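Local coordinates for protein sulfate adenylyltransferase (Allochromatium vinosum, PDB 4DNX) that catalyses the transfer of the adenylyl group of ATP to sulfate, giving adenosine 5'-phosphosulfate and diphosphate, at residues F79-L84 against G273-V278. Sequence-based numbering, arbitrary orientation.
Sequences FPVPLL and GPREAV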
ATOM      1  N   PHE A  79       7.934 -21.710  15.774  1.00 17.77           N
ATOM      2  CA  PHE A  79       6.755 -21.295  15.018  1.00 17.23           C
ATOM      3  C   PHE A  79       5.466 -21.905  15.603  1.00 17.32           C
ATOM      4  O   PHE A  79       5.362 -23.120  15.749  1.00 18.37           O
ATOM      5  CB  PHE A  79       6.885 -21.568  13.524  1.00 16.68           C
ATOM      6  CG  PHE A  79       5.904 -20.763  12.711  1.00 16.11           C
ATOM      7  CD1 PHE A  79       6.179 -19.416  12.374  1.00 13.82           C
ATOM      8  CD2 PHE A  79       4.639 -21.294  12.387  1.00 15.20           C
ATOM      9  CE1 PHE A  79       5.275 -18.646  11.688  1.00 14.80           C
ATOM     10  CE2 PHE A  79       3.695 -20.519  11.695  1.00 14.23           C
ATOM     11  CZ  PHE A  79       4.018 -19.172  11.314  1.00 14.38           C
ATOM     12  N   PRO A  80       4.491 -21.065  15.963  1.00 18.28           N
ATOM     13  CA  PRO A  80       3.421 -21.523  16.848  1.00 19.29           C
ATOM     14  C   PRO A  80       2.272 -22.329  16.285  1.00 18.13           C
ATOM     15  O   PRO A  80       1.571 -22.945  17.079  1.00 19.94           O
ATOM     16  CB  PRO A  80       2.881 -20.221  17.477  1.00 21.72           C
ATOM     17  CG  PRO A  80       3.243 -19.158  16.577  1.00 19.48           C
ATOM     18  CD  PRO A  80       4.459 -19.597  15.766  1.00 19.84           C
ATOM     19  N   VAL A  81       2.036 -22.312  14.980  1.00 16.48           N
ATOM     20  CA  VAL A  81       0.967 -23.143  14.377  1.00 17.41           C
ATOM     21  C   VAL A  81       1.442 -23.811  13.087  1.00 16.98           C
ATOM     22  O   VAL A  81       2.300 -23.306  12.391  1.00 18.58           O
ATOM     23  CB  VAL A  81      -0.340 -22.319  14.068  1.00 18.43           C
ATOM     24  CG1 VAL A  81      -0.860 -21.635  15.349  1.00 19.50           C
ATOM     25  CG2 VAL A  81      -0.099 -21.326  12.936  1.00 19.76           C
ATOM     26  N   PRO A  82       0.851 -24.944  12.733  1.00 16.62           N
ATOM     27  CA  PRO A  82       1.258 -25.596  11.502  1.00 17.14           C
ATOM     28  C   PRO A  82       0.873 -24.707  10.341  1.00 17.63           C
ATOM     29  O   PRO A  82      -0.125 -24.009  10.436  1.00 17.86           O
ATOM     30  CB  PRO A  82       0.413 -26.886  11.461  1.00 17.56           C
ATOM     31  CG  PRO A  82      -0.269 -27.035  12.756  1.00 18.94           C
ATOM     32  CD  PRO A  82      -0.027 -25.772  13.579  1.00 17.86           C
ATOM     33  N   LEU A  83       1.681 -24.698   9.275  1.00 16.06           N
ATOM     34  CA  LEU A  83       1.313 -24.037   8.039  1.00 15.62           C
ATOM     35  C   LEU A  83       1.175 -25.118   6.995  1.00 16.21           C
ATOM     36  O   LEU A  83       2.175 -25.560   6.429  1.00 16.68           O
ATOM     37  CB  LEU A  83       2.413 -23.075   7.577  1.00 16.69           C
ATOM     38  CG  LEU A  83       2.623 -21.785   8.362  1.00 18.41           C
ATOM     39  CD1 LEU A  83       3.690 -20.930   7.598  1.00 17.92           C
ATOM     40  CD2 LEU A  83       1.313 -21.002   8.571  1.00 16.94           C
ATOM     41  N   LEU A  84      -0.058 -25.555   6.757  1.00 16.02           N
ATOM     42  CA  LEU A  84      -0.281 -26.706   5.877  1.00 15.20           C
ATOM     43  C   LEU A  84      -0.988 -26.303   4.588  1.00 15.53           C
ATOM     44  O   LEU A  84      -1.789 -25.344   4.537  1.00 15.00           O
ATOM     45  CB  LEU A  84      -1.105 -27.771   6.608  1.00 17.04           C
ATOM     46  CG  LEU A  84      -0.354 -28.597   7.671  1.00 18.67           C
ATOM     47  CD1 LEU A  84      -1.328 -29.340   8.538  1.00 21.11           C
ATOM     48  CD2 LEU A  84       0.614 -29.608   6.982  1.00 19.50           C
ATOM     49  N   GLY A 273      -7.830 -18.943  20.252  1.00 16.70           N
ATOM     50  CA  GLY A 273      -7.597 -18.378  21.601  1.00 16.89           C
ATOM     51  C   GLY A 273      -6.118 -18.260  21.920  1.00 16.47           C
ATOM     52  O   GLY A 273      -5.369 -17.655  21.122  1.00 15.63           O
ATOM     53  N   PRO A 274      -5.696 -18.823  23.054  1.00 18.50           N
ATOM     54  CA  PRO A 274      -4.303 -18.681  23.500  1.00 19.39           C
ATOM     55  C   PRO A 274      -3.285 -19.097  22.438  1.00 18.29           C
ATOM     56  O   PRO A 274      -2.272 -18.405  22.237  1.00 17.23           O
ATOM     57  CB  PRO A 274      -4.210 -19.577  24.721  1.00 21.41           C
ATOM     58  CG  PRO A 274      -5.632 -19.759  25.217  1.00 22.49           C
ATOM     59  CD  PRO A 274      -6.550 -19.506  24.055  1.00 20.57           C
ATOM     60  N   ARG A 275      -3.505 -20.218  21.746  1.00 17.28           N
ATOM     61  CA  ARG A 275      -2.548 -20.523  20.664  1.00 17.68           C
ATOM     62  C   ARG A 275      -2.457 -19.463  19.532  1.00 16.36           C
ATOM     63  O   ARG A 275      -1.361 -19.201  18.997  1.00 15.63           O
ATOM     64  CB  ARG A 275      -2.787 -21.894  20.066  1.00 18.11           C
ATOM     65  CG  ARG A 275      -1.690 -22.289  19.043  1.00 21.24           C
ATOM     66  CD  ARG A 275      -0.277 -22.529  19.714  1.00 23.36           C
ATOM     67  NE  ARG A 275      -0.294 -23.729  20.517  1.00 21.79           N
ATOM     68  CZ  ARG A 275       0.151 -24.921  20.093  1.00 21.17           C
ATOM     69  NH1 ARG A 275       0.737 -25.048  18.914  1.00 18.80           N
ATOM     70  NH2 ARG A 275       0.035 -25.969  20.868  1.00 22.40           N
ATOM     71  N   GLU A 276      -3.588 -18.855  19.173  1.00 16.09           N
ATOM     72  CA  GLU A 276      -3.606 -17.860  18.133  1.00 14.81           C
ATOM     73  C   GLU A 276      -2.961 -16.565  18.638  1.00 14.50           C
ATOM     74  O   GLU A 276      -2.334 -15.852  17.856  1.00 14.93           O
ATOM     75  CB  GLU A 276      -5.032 -17.616  17.640  1.00 15.90           C
ATOM     76  CG  GLU A 276      -5.102 -16.717  16.438  1.00 15.94           C
ATOM     77  CD  GLU A 276      -6.418 -16.827  15.701  1.00 16.36           C
ATOM     78  OE1 GLU A 276      -7.383 -17.264  16.363  1.00 17.08           O
ATOM     79  OE2 GLU A 276      -6.464 -16.472  14.492  1.00 18.00           O
ATOM     80  N   ALA A 277      -3.084 -16.303  19.955  1.00 14.14           N
ATOM     81  CA  ALA A 277      -2.455 -15.119  20.551  1.00 13.99           C
ATOM     82  C   ALA A 277      -0.928 -15.191  20.381  1.00 13.64           C
ATOM     83  O   ALA A 277      -0.281 -14.162  20.138  1.00 13.54           O
ATOM     84  CB  ALA A 277      -2.851 -14.964  22.047  1.00 14.19           C
ATOM     85  N   VAL A 278      -0.346 -16.393  20.492  1.00 14.22           N
ATOM     86  CA  VAL A 278       1.093 -16.531  20.265  1.00 13.62           C
ATOM     87  C   VAL A 278       1.455 -16.232  18.794  1.00 13.44           C
ATOM     88  O   VAL A 278       2.496 -15.574  18.507  1.00 13.98           O
ATOM     89  CB  VAL A 278       1.604 -17.935  20.687  1.00 14.11           C
ATOM     90  CG1 VAL A 278       3.106 -18.034  20.450  1.00 14.21           C
ATOM     91  CG2 VAL A 278       1.255 -18.150  22.191  1.00 15.03           C
TER
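Arg275 and Val278, one turn apart at the start of helix 274-287, meet Pro80 and Val81 in a buried junction between two parts of the ATP sulfurylase fold: the helix belongs to the Rossmann-like part with its parallel five-stranded sheet, the loop 79-84 to the PUA-like N-terminal part. Gly273 is the N-cap residue, and its O accepts the first turn's bond from Ala277 N at 2.9 Å. Two residues on, Arg275 supplies the polar link. Its chain leaves with CG anti to the backbone N (chi1 -173°) and then bends at both chi2 and chi3, which brings the guanidinium edge to the carbonyl of Pro80. Arg275 NH1 donates to Pro80 O over 2.9 Å with a nearly straight N-H...O angle of 163°; the oxygen lies close to the guanidinium plane, and the donor is tilted modestly from the carbonyl plane. Arg275 NH2 bonds to Ala68 O, so the same cation also grips the end of helix 61-70. Lower on the chain, Arg275 CG packs against Val81 CG1 at 3.8 Å, the two side chains running past each other in opposite directions. A leucine here would probably leave Pro80 O and Ala68 O without the N-H donors of this one guanidinium and weaken the tie between helix and loop. Val278, which also touches Ile313 of helix 309-316, closes the contact on the apolar side, its CG1 resting 3.7 Å from Pro80 CB and 4.0 Å from Pro80 CG.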